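Local coordinates for protein probable endonuclease 4 (PDB 4HNO) that probably cleaves DNA at apurinic or apyrimidinic sites during base excision repair, using a cluster of metal ions at the mouth of a TIM barrel, at residues Ser31-Pro36 / Ile261-Gly266; Ala9-Ser14 / Gly266-His271; Tyr75-Ala80 / Gln88-Leu93. All blocks are in the same frame, centred on the assembly; numbering follows the deposited sequence. Where two conformers were deposited one is given.

Contacts 1 and 2 adjoin where the TIM barrel closes, their centres about 6 Å apart. Strand 7-10 lies between 31-34 and 260-262 in the sheet: contact 1 joins those two flanking strands, while contact 2 ties the end of 7-10 to the start of helix 268-284. They share G266 and are stitched together by T264 O to H271 NE2, 2.8 Å, and by Q33 O to M11 N. Contact 1 reaches the metal cluster through E263; the H10 side chain of contact 2 comes within about 8 Å of a zinc and a manganese ion (nearest atoms). Contact 3, following strand 69-72, has its centre about 21 Å and 25 Å from those of contacts 1 and 2.

Contact 1 of 3, residues Ser31-Pro36 / Ile261-Gly266; sequences SFQIFP and ILETPG. With MN (manganese (II) ion), chain E.
I261 lays its CD1 methyl against the inward-facing side of strand 31-34, 3.7 Å from S31 CB and equally close to the backbone N of F32, inside the TIM barrel. Strands 31-34 and 260-262 are not paired directly: each is a parallel neighbour of strand 7-10, so the side chains of S31, Q33 and I261 meet in the barrel interior. The second branch of I261, CG2, rests on Q33 CB at 3.8 Å, so the two methyls of one isoleucine serve successive inward positions of the facing strand. M216 of strand 214-222 joins this apolar layer.

Beyond it the contact turns polar. With CG anti to the backbone N (chi1 179°) and the chain extended to CD, Q33 carries its amide past I261 to the metal site. There NE2 donates to E263 OE2 over 3.1 Å, a fairly straight bond (157°) that leaves in the amide plane and arrives on the anti side of the carboxylate, tilted from its plane. The other contacts of the amide hold it at both ends: NE2 also bonds H10 ND1, and OE1 bonds H218 NE2. Q33 is thus a second-shell residue that positions two first-shell ligands, since H218 binds the metal through its other nitrogen.

E263 divides its oxygens between these tasks, OE2 facing Q33 and OE1 the metal. E147, D181 and H218 complete the protein ligands of this site, where both manganese and zinc are seen. A water sits 1.9 Å from the manganese, and E263 OE1 binds the same ion at 2.1 Å.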
loop_
_atom_site.group_PDB
_atom_site.type_symbol
_atom_site.label_atom_id
_atom_site.label_comp_id
_atom_site.label_asym_id
_atom_site.label_seq_id
_atom_site.Cartn_x
_atom_site.Cartn_y
_atom_site.Cartn_z
ATOM N N SER A 31 -5.789 7.359 9.777
ATOM C CA SER A 31 -4.699 6.653 9.123
ATOM C C SER A 31 -4.379 7.431 7.849
ATOM O O SER A 31 -5.219 8.183 7.359
ATOM C CB SER A 31 -5.175 5.252 8.717
ATOM O OG SER A 31 -5.682 4.515 9.821
ATOM N N PHE A 32 -3.198 7.233 7.268
ATOM C CA PHE A 32 -2.907 7.856 5.986
ATOM C C PHE A 32 -1.749 7.178 5.294
ATOM O O PHE A 32 -0.945 6.483 5.936
ATOM C CB PHE A 32 -2.596 9.368 6.114
ATOM C CG PHE A 32 -1.404 9.707 6.981
ATOM C CD1 PHE A 32 -0.120 9.609 6.493
ATOM C CD2 PHE A 32 -1.588 10.189 8.262
ATOM C CE1 PHE A 32 0.962 9.961 7.284
ATOM C CE2 PHE A 32 -0.516 10.538 9.051
ATOM C CZ PHE A 32 0.754 10.433 8.563
ATOM N N GLN A 33 -1.671 7.426 3.991
ATOM C CA GLN A 33 -0.496 7.104 3.188
ATOM C C GLN A 33 -0.037 8.378 2.495
ATOM O O GLN A 33 -0.861 9.198 2.109
ATOM C CB GLN A 33 -0.837 6.015 2.170
ATOM C CG GLN A 33 0.313 5.622 1.252
ATOM C CD GLN A 33 -0.117 4.481 0.362
ATOM O OE1 GLN A 33 0.152 3.319 0.648
ATOM N NE2 GLN A 33 -0.811 4.833 -0.703
ATOM N N ILE A 34 1.274 8.514 2.343
ATOM C CA ILE A 34 1.877 9.642 1.643
ATOM C C ILE A 34 3.004 9.140 0.768
ATOM O O ILE A 34 3.621 8.121 1.043
ATOM C CB ILE A 34 2.441 10.689 2.626
ATOM C CG1 ILE A 34 3.268 10.036 3.735
ATOM C CG2 ILE A 34 1.301 11.490 3.246
ATOM C CD1 ILE A 34 4.172 11.008 4.516
ATOM N N PHE A 35 3.331 9.893 -0.278
ATOM C CA PHE A 35 4.621 9.717 -0.944
ATOM C C PHE A 35 5.723 10.316 -0.048
ATOM O O PHE A 35 5.459 11.177 0.772
ATOM C CB PHE A 35 4.630 10.372 -2.325
ATOM C CG PHE A 35 3.797 9.640 -3.357
ATOM C CD1 PHE A 35 2.784 10.292 -4.021
ATOM C CD2 PHE A 35 4.055 8.320 -3.689
ATOM C CE1 PHE A 35 2.036 9.623 -4.994
ATOM C CE2 PHE A 35 3.307 7.654 -4.637
ATOM C CZ PHE A 35 2.297 8.304 -5.290
ATOM N N PRO A 36 6.969 9.891 -0.234
ATOM C CA PRO A 36 8.066 10.405 0.601
ATOM C C PRO A 36 8.734 11.642 0.014
ATOM O O PRO A 36 9.597 12.215 0.653
ATOM C CB PRO A 36 9.045 9.219 0.668
ATOM C CG PRO A 36 8.612 8.275 -0.404
ATOM C CD PRO A 36 7.393 8.748 -1.053
ATOM N N ILE A 261 -6.865 2.173 3.471
ATOM C CA ILE A 261 -6.353 3.396 2.890
ATOM C C ILE A 261 -6.916 3.537 1.473
ATOM O O ILE A 261 -6.643 2.733 0.591
ATOM C CB ILE A 261 -4.814 3.380 2.837
ATOM C CG1 ILE A 261 -4.216 3.336 4.245
ATOM C CG2 ILE A 261 -4.292 4.557 2.024
ATOM C CD1 ILE A 261 -4.507 4.543 5.105
ATOM N N LEU A 262 -7.704 4.584 1.272
ATOM C CA LEU A 262 -8.296 4.880 -0.026
ATOM C C LEU A 262 -7.255 5.404 -1.002
ATOM O O LEU A 262 -6.516 6.339 -0.685
ATOM C CB LEU A 262 -9.363 5.951 0.144
ATOM C CG LEU A 262 -10.541 5.613 1.040
ATOM C CD1 LEU A 262 -11.218 6.892 1.477
ATOM C CD2 LEU A 262 -11.504 4.706 0.325
ATOM N N GLU A 263 -7.249 4.834 -2.208
ATOM C CA GLU A 263 -6.488 5.375 -3.343
ATOM C C GLU A 263 -7.454 5.604 -4.499
ATOM O O GLU A 263 -7.142 5.410 -5.670
ATOM C CB GLU A 263 -5.352 4.470 -3.774
ATOM C CG GLU A 263 -4.420 4.032 -2.670
ATOM C CD GLU A 263 -3.397 3.067 -3.188
ATOM O OE1 GLU A 263 -3.840 2.016 -3.743
ATOM O OE2 GLU A 263 -2.184 3.331 -3.078
ATOM N N THR A 264 -8.656 6.023 -4.154
ATOM C CA THR A 264 -9.728 6.159 -5.117
ATOM C C THR A 264 -9.573 7.511 -5.829
ATOM O O THR A 264 -8.838 8.389 -5.366
ATOM C CB THR A 264 -11.067 6.044 -4.415
ATOM O OG1 THR A 264 -11.062 6.969 -3.332
ATOM C CG2 THR A 264 -11.304 4.652 -3.872
ATOM N N PRO A 265 -10.226 7.671 -6.982
ATOM C CA PRO A 265 -10.070 8.920 -7.732
ATOM C C PRO A 265 -10.455 10.140 -6.912
ATOM O O PRO A 265 -11.386 10.116 -6.102
ATOM C CB PRO A 265 -11.041 8.747 -8.896
ATOM C CG PRO A 265 -11.108 7.272 -9.100
ATOM C CD PRO A 265 -11.010 6.673 -7.728
ATOM N N GLY A 266 -9.727 11.227 -7.133
ATOM C CA GLY A 266 -10.042 12.488 -6.485
ATOM C C GLY A 266 -9.027 12.901 -5.438
ATOM O O GLY A 266 -7.948 12.312 -5.324
HETATM MN MN MN E . -2.589 0.361 -4.138
HETATM O O HOH W 1 -1.270 1.467 -5.055
#

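Contact 2 of 3, residues Ala9-Ser14 / Gly266-His271; sequences AHMPIS and GGNEEH
H10 O, N268 OD1 and H271 ND1 meet around one water, which joins the end of the first TIM-barrel strand, 7-10, to the start of the last helix, 268-284. The water donates to H10 O at 2.9 Å. It also donates to N268 OD1, a shorter link of 2.6 Å. From H271 ND1 it stands 2.6 Å away, at the edge of the imidazole and in its plane. One water thus engages a backbone carbonyl at the strand end and two side chains on the first turn of the helix.

Van der Waals contacts flank this bridge. A9 CB approaches the H271 ring obliquely, 3.6 Å from ND1. On the other side of the contact N268 OD1 is approached by carbons of two successive residues, roughly perpendicular to each other. M11 bends at chi2 and chi3 (-60° and -72°), which swings its methyl CE to within 3.4 Å of that oxygen, the thioether chain crossing the asparagine at about a right angle. P12 points its ring carbon CD at the same oxygen, the proline and asparagine side chains coming from opposite directions. M11 also packs on V20, D23 and T24 of helix 20-26, and I27 touches A9, M11, N268 and H271, so the neighbouring helix and its following loop close this junction.

Polar bonds within 266-271 shape the helix start. G267 is the N-cap, and its backbone N donates to E270 OE2 at 3.0 Å, the half of a capping box that a glycine N-cap can still make. H271 NE2 bonds T264 O, fixing the ring at the nitrogen remote from the water. Over one face of that ring, displaced toward the rim, G267 O lies 3.1 Å above the plane, while also accepting from H271 N.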
loop_
_atom_site.group_PDB
_atom_site.type_symbol
_atom_site.label_atom_id
_atom_site.label_comp_id
_atom_site.label_asym_id
_atom_site.label_seq_id
_atom_site.Cartn_x
_atom_site.Cartn_y
_atom_site.Cartn_z
ATOM N N ALA A 9 -6.756 7.873 3.730
ATOM C CA ALA A 9 -6.532 7.980 2.308
ATOM C C ALA A 9 -5.078 8.304 2.017
ATOM O O ALA A 9 -4.311 8.676 2.908
ATOM C CB ALA A 9 -7.426 9.062 1.706
ATOM N N HIS A 10 -4.712 8.155 0.754
ATOM C CA HIS A 10 -3.481 8.712 0.251
ATOM C C HIS A 10 -3.636 10.234 0.248
ATOM O O HIS A 10 -4.588 10.765 -0.314
ATOM C CB HIS A 10 -3.188 8.185 -1.146
ATOM C CG HIS A 10 -1.818 8.554 -1.565
ATOM N ND1 HIS A 10 -0.740 7.730 -1.360
ATOM C CD2 HIS A 10 -1.323 9.733 -2.007
ATOM C CE1 HIS A 10 0.353 8.361 -1.732
ATOM N NE2 HIS A 10 0.028 9.575 -2.131
ATOM N N MET A 11 -2.711 10.914 0.911
ATOM C CA MET A 11 -2.807 12.341 1.167
ATOM C C MET A 11 -1.716 13.097 0.449
ATOM O O MET A 11 -0.578 12.638 0.390
ATOM C CB MET A 11 -2.648 12.618 2.665
ATOM C CG MET A 11 -3.609 11.856 3.556
ATOM S SD MET A 11 -5.353 12.182 3.257
ATOM C CE MET A 11 -5.460 13.860 3.937
ATOM N N PRO A 12 -2.015 14.306 -0.027
ATOM C CA PRO A 12 -0.993 15.111 -0.689
ATOM C C PRO A 12 0.017 15.689 0.299
ATOM O O PRO A 12 -0.312 16.071 1.425
ATOM C CB PRO A 12 -1.802 16.224 -1.341
ATOM C CG PRO A 12 -3.025 16.325 -0.512
ATOM C CD PRO A 12 -3.335 14.950 -0.053
ATOM N N ILE A 13 1.260 15.775 -0.147
ATOM C CA ILE A 13 2.339 16.327 0.665
ATOM C C ILE A 13 2.836 17.684 0.171
ATOM O O ILE A 13 3.753 18.244 0.757
ATOM C CB ILE A 13 3.553 15.362 0.746
ATOM C CG1 ILE A 13 4.120 15.088 -0.643
ATOM C CG2 ILE A 13 3.159 14.081 1.465
ATOM C CD1 ILE A 13 5.450 14.371 -0.624
ATOM N N SER A 14 2.252 18.208 -0.898
ATOM C CA SER A 14 2.816 19.383 -1.562
ATOM C C SER A 14 2.842 20.631 -0.676
ATOM O O SER A 14 3.674 21.505 -0.882
ATOM C CB SER A 14 2.069 19.674 -2.868
ATOM O OG SER A 14 0.710 19.980 -2.621
ATOM N N GLY A 266 -9.727 11.227 -7.133
ATOM C CA GLY A 266 -10.042 12.488 -6.485
ATOM C C GLY A 266 -9.027 12.901 -5.438
ATOM O O GLY A 266 -7.948 12.312 -5.324
ATOM N N GLY A 267 -9.377 13.934 -4.683
ATOM C CA GLY A 267 -8.519 14.448 -3.633
ATOM C C GLY A 267 -9.173 14.343 -2.268
ATOM O O GLY A 267 -10.052 13.511 -2.048
ATOM N N ASN A 268 -8.751 15.201 -1.343
ATOM C CA ASN A 268 -9.243 15.134 0.030
ATOM C C ASN A 268 -10.779 15.148 0.117
ATOM O O ASN A 268 -11.371 14.407 0.897
ATOM C CB ASN A 268 -8.637 16.265 0.873
ATOM C CG ASN A 268 -7.183 16.000 1.282
ATOM O OD1 ASN A 268 -6.596 14.966 0.958
ATOM N ND2 ASN A 268 -6.607 16.939 2.009
ATOM N N GLU A 269 -11.438 15.977 -0.678
ATOM C CA GLU A 269 -12.892 16.086 -0.573
ATOM C C GLU A 269 -13.607 14.809 -1.031
ATOM O O GLU A 269 -14.561 14.363 -0.386
ATOM C CB GLU A 269 -13.418 17.293 -1.350
ATOM C CG GLU A 269 -12.957 18.633 -0.788
ATOM C CD GLU A 269 -11.525 18.961 -1.167
ATOM O OE1 GLU A 269 -10.836 19.635 -0.372
ATOM O OE2 GLU A 269 -11.091 18.549 -2.263
ATOM N N GLU A 270 -13.150 14.217 -2.128
ATOM C CA GLU A 270 -13.719 12.960 -2.594
ATOM C C GLU A 270 -13.415 11.848 -1.599
ATOM O O GLU A 270 -14.234 10.954 -1.368
ATOM C CB GLU A 270 -13.171 12.598 -3.974
ATOM C CG GLU A 270 -13.743 13.441 -5.115
ATOM C CD GLU A 270 -13.221 14.865 -5.115
ATOM O OE1 GLU A 270 -13.924 15.755 -5.638
ATOM O OE2 GLU A 270 -12.103 15.098 -4.607
ATOM N N HIS A 271 -12.224 11.890 -1.014
ATOM C CA HIS A 271 -11.865 10.886 -0.036
ATOM C C HIS A 271 -12.700 11.011 1.229
ATOM O O HIS A 271 -13.076 9.994 1.801
ATOM C CB HIS A 271 -10.362 10.893 0.226
ATOM C CG HIS A 271 -9.587 10.442 -0.963
ATOM N ND1 HIS A 271 -8.315 10.882 -1.256
ATOM C CD2 HIS A 271 -9.932 9.604 -1.968
ATOM C CE1 HIS A 271 -7.905 10.322 -2.380
ATOM N NE2 HIS A 271 -8.871 9.548 -2.835
HETATM O O HOH W 2 -6.753 12.618 -0.030
#

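Contact 3 of 3, residues Tyr75-Ala80 / Gln88-Leu93; sequences YLINLA and QKSVEL
A beta-alpha connection of the TIM barrel, the loop between strand 69-72 and helix 84-104, folds back on that helix here, with I77 and S90 in closest register. S90 OG accepts the backbone N-H of N78 at 2.9 Å, an almost straight bond (173°). With OG set beside its own backbone N (chi1 -70°), the hydroxyl also bonds I86 O, one turn back along the helix.

Apolar side chains line up about this bond. I77 leans its CD1 on L93 CG at 3.9 Å, and its CG2 on S90 CB. L79 meets the helix at V91, its CD2 methyl 3.7 Å from V91 CG2, the two side chains crossing at about a right angle. L132 of helix 121-136 also touches L79.

N78 stiffens the turn itself: its OD1 accepts from A80 N at 3.0 Å in an Asx turn, the donor lying above the carbonyl plane, and also bonds S115 N. Since I86 O can only accept, the serine hydroxyl gives its proton to the helix and accepts from the loop, which ties the backbone N-H of N78 to the helix among mostly apolar neighbours.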
loop_
_atom_site.group_PDB
_atom_site.type_symbol
_atom_site.label_atom_id
_atom_site.label_comp_id
_atom_site.label_asym_id
_atom_site.label_seq_id
_atom_site.Cartn_x
_atom_site.Cartn_y
_atom_site.Cartn_z
ATOM N N TYR A 75 6.949 5.999 -8.143
ATOM C CA TYR A 75 6.536 5.373 -9.395
ATOM C C TYR A 75 7.664 4.846 -10.299
ATOM O O TYR A 75 7.442 3.967 -11.127
ATOM C CB TYR A 75 5.594 6.342 -10.153
ATOM C CG TYR A 75 6.169 7.575 -10.856
ATOM C CD1 TYR A 75 6.077 7.691 -12.238
ATOM C CD2 TYR A 75 6.725 8.654 -10.152
ATOM C CE1 TYR A 75 6.549 8.807 -12.911
ATOM C CE2 TYR A 75 7.208 9.785 -10.828
ATOM C CZ TYR A 75 7.116 9.848 -12.204
ATOM O OH TYR A 75 7.581 10.958 -12.877
ATOM N N LEU A 76 8.865 5.373 -10.113
ATOM C CA LEU A 76 10.045 5.050 -10.952
ATOM C C LEU A 76 10.779 3.786 -10.534
ATOM O O LEU A 76 11.432 3.144 -11.344
ATOM C CB LEU A 76 11.083 6.192 -10.880
ATOM C CG LEU A 76 10.697 7.610 -11.250
ATOM C CD1 LEU A 76 11.969 8.410 -11.464
ATOM C CD2 LEU A 76 9.816 7.603 -12.466
ATOM N N ILE A 77 10.769 3.495 -9.245
ATOM C CA ILE A 77 11.578 2.408 -8.731
ATOM C C ILE A 77 11.072 1.077 -9.281
ATOM O O ILE A 77 9.876 0.793 -9.250
ATOM C CB ILE A 77 11.539 2.448 -7.211
ATOM C CG1 ILE A 77 12.347 3.655 -6.707
ATOM C CG2 ILE A 77 12.014 1.131 -6.588
ATOM C CD1 ILE A 77 12.045 4.011 -5.275
ATOM N N ASN A 78 11.989 0.285 -9.808
ATOM C CA ASN A 78 11.642 -1.009 -10.374
ATOM C C ASN A 78 12.783 -1.981 -10.139
ATOM O O ASN A 78 13.695 -2.115 -10.952
ATOM C CB ASN A 78 11.336 -0.893 -11.856
ATOM C CG ASN A 78 10.946 -2.220 -12.441
ATOM O OD1 ASN A 78 10.774 -3.203 -11.717
ATOM N ND2 ASN A 78 10.835 -2.285 -13.763
ATOM N N LEU A 79 12.702 -2.660 -9.002
ATOM C CA LEU A 79 13.723 -3.624 -8.606
ATOM C C LEU A 79 13.718 -4.903 -9.445
ATOM O O LEU A 79 14.616 -5.718 -9.293
ATOM C CB LEU A 79 13.562 -4.014 -7.140
ATOM C CG LEU A 79 13.738 -2.903 -6.106
ATOM C CD1 LEU A 79 13.485 -3.498 -4.713
ATOM C CD2 LEU A 79 15.101 -2.254 -6.187
ATOM N N ALA A 80 12.718 -5.073 -10.317
ATOM C CA ALA A 80 12.724 -6.198 -11.246
ATOM C C ALA A 80 13.286 -5.827 -12.607
ATOM O O ALA A 80 13.373 -6.688 -13.476
ATOM C CB ALA A 80 11.335 -6.784 -11.417
ATOM N N GLN A 88 20.017 -0.335 -10.496
ATOM C CA GLN A 88 20.902 0.330 -9.537
ATOM C C GLN A 88 20.314 1.629 -9.014
ATOM O O GLN A 88 20.372 1.906 -7.815
ATOM C CB GLN A 88 22.261 0.631 -10.149
ATOM C CG GLN A 88 23.147 -0.582 -10.373
ATOM C CD GLN A 88 24.577 -0.126 -10.575
ATOM O OE1 GLN A 88 25.115 0.613 -9.757
ATOM N NE2 GLN A 88 25.201 -0.537 -11.660
ATOM N N LYS A 89 19.784 2.446 -9.915
ATOM C CA LYS A 89 19.224 3.705 -9.488
ATOM C C LYS A 89 18.002 3.497 -8.595
ATOM O O LYS A 89 17.753 4.270 -7.667
ATOM C CB LYS A 89 18.894 4.563 -10.705
ATOM C CG LYS A 89 20.143 5.014 -11.472
ATOM C CD LYS A 89 19.755 5.715 -12.766
ATOM C CE LYS A 89 20.904 5.974 -13.755
ATOM N NZ LYS A 89 22.125 6.532 -13.189
ATOM N N SER A 90 17.239 2.448 -8.882
ATOM C CA SER A 90 16.090 2.074 -8.067
ATOM C C SER A 90 16.517 1.677 -6.661
ATOM O O SER A 90 15.889 2.094 -5.681
ATOM C CB SER A 90 15.340 0.921 -8.728
ATOM O OG SER A 90 14.678 1.334 -9.908
ATOM N N VAL A 91 17.565 0.875 -6.545
ATOM C CA VAL A 91 18.063 0.499 -5.233
ATOM C C VAL A 91 18.474 1.742 -4.444
ATOM O O VAL A 91 18.136 1.889 -3.265
ATOM C CB VAL A 91 19.234 -0.489 -5.367
ATOM C CG1 VAL A 91 20.010 -0.632 -4.064
ATOM C CG2 VAL A 91 18.738 -1.833 -5.860
ATOM N N GLU A 92 19.205 2.651 -5.083
ATOM C CA GLU A 92 19.679 3.815 -4.355
ATOM C C GLU A 92 18.541 4.741 -3.962
ATOM O O GLU A 92 18.553 5.309 -2.874
ATOM C CB GLU A 92 20.764 4.554 -5.132
ATOM C CG GLU A 92 22.039 3.731 -5.293
ATOM C CD GLU A 92 22.636 3.264 -3.976
ATOM O OE1 GLU A 92 22.729 4.086 -3.038
ATOM O OE2 GLU A 92 22.966 2.052 -3.864
ATOM N N LEU A 93 17.551 4.906 -4.830
ATOM C CA LEU A 93 16.432 5.760 -4.475
ATOM C C LEU A 93 15.585 5.108 -3.381
ATOM O O LEU A 93 15.091 5.794 -2.496
ATOM C CB LEU A 93 15.587 6.127 -5.698
ATOM C CG LEU A 93 14.442 7.103 -5.419
ATOM C CD1 LEU A 93 14.913 8.389 -4.795
ATOM C CD2 LEU A 93 13.679 7.359 -6.706
#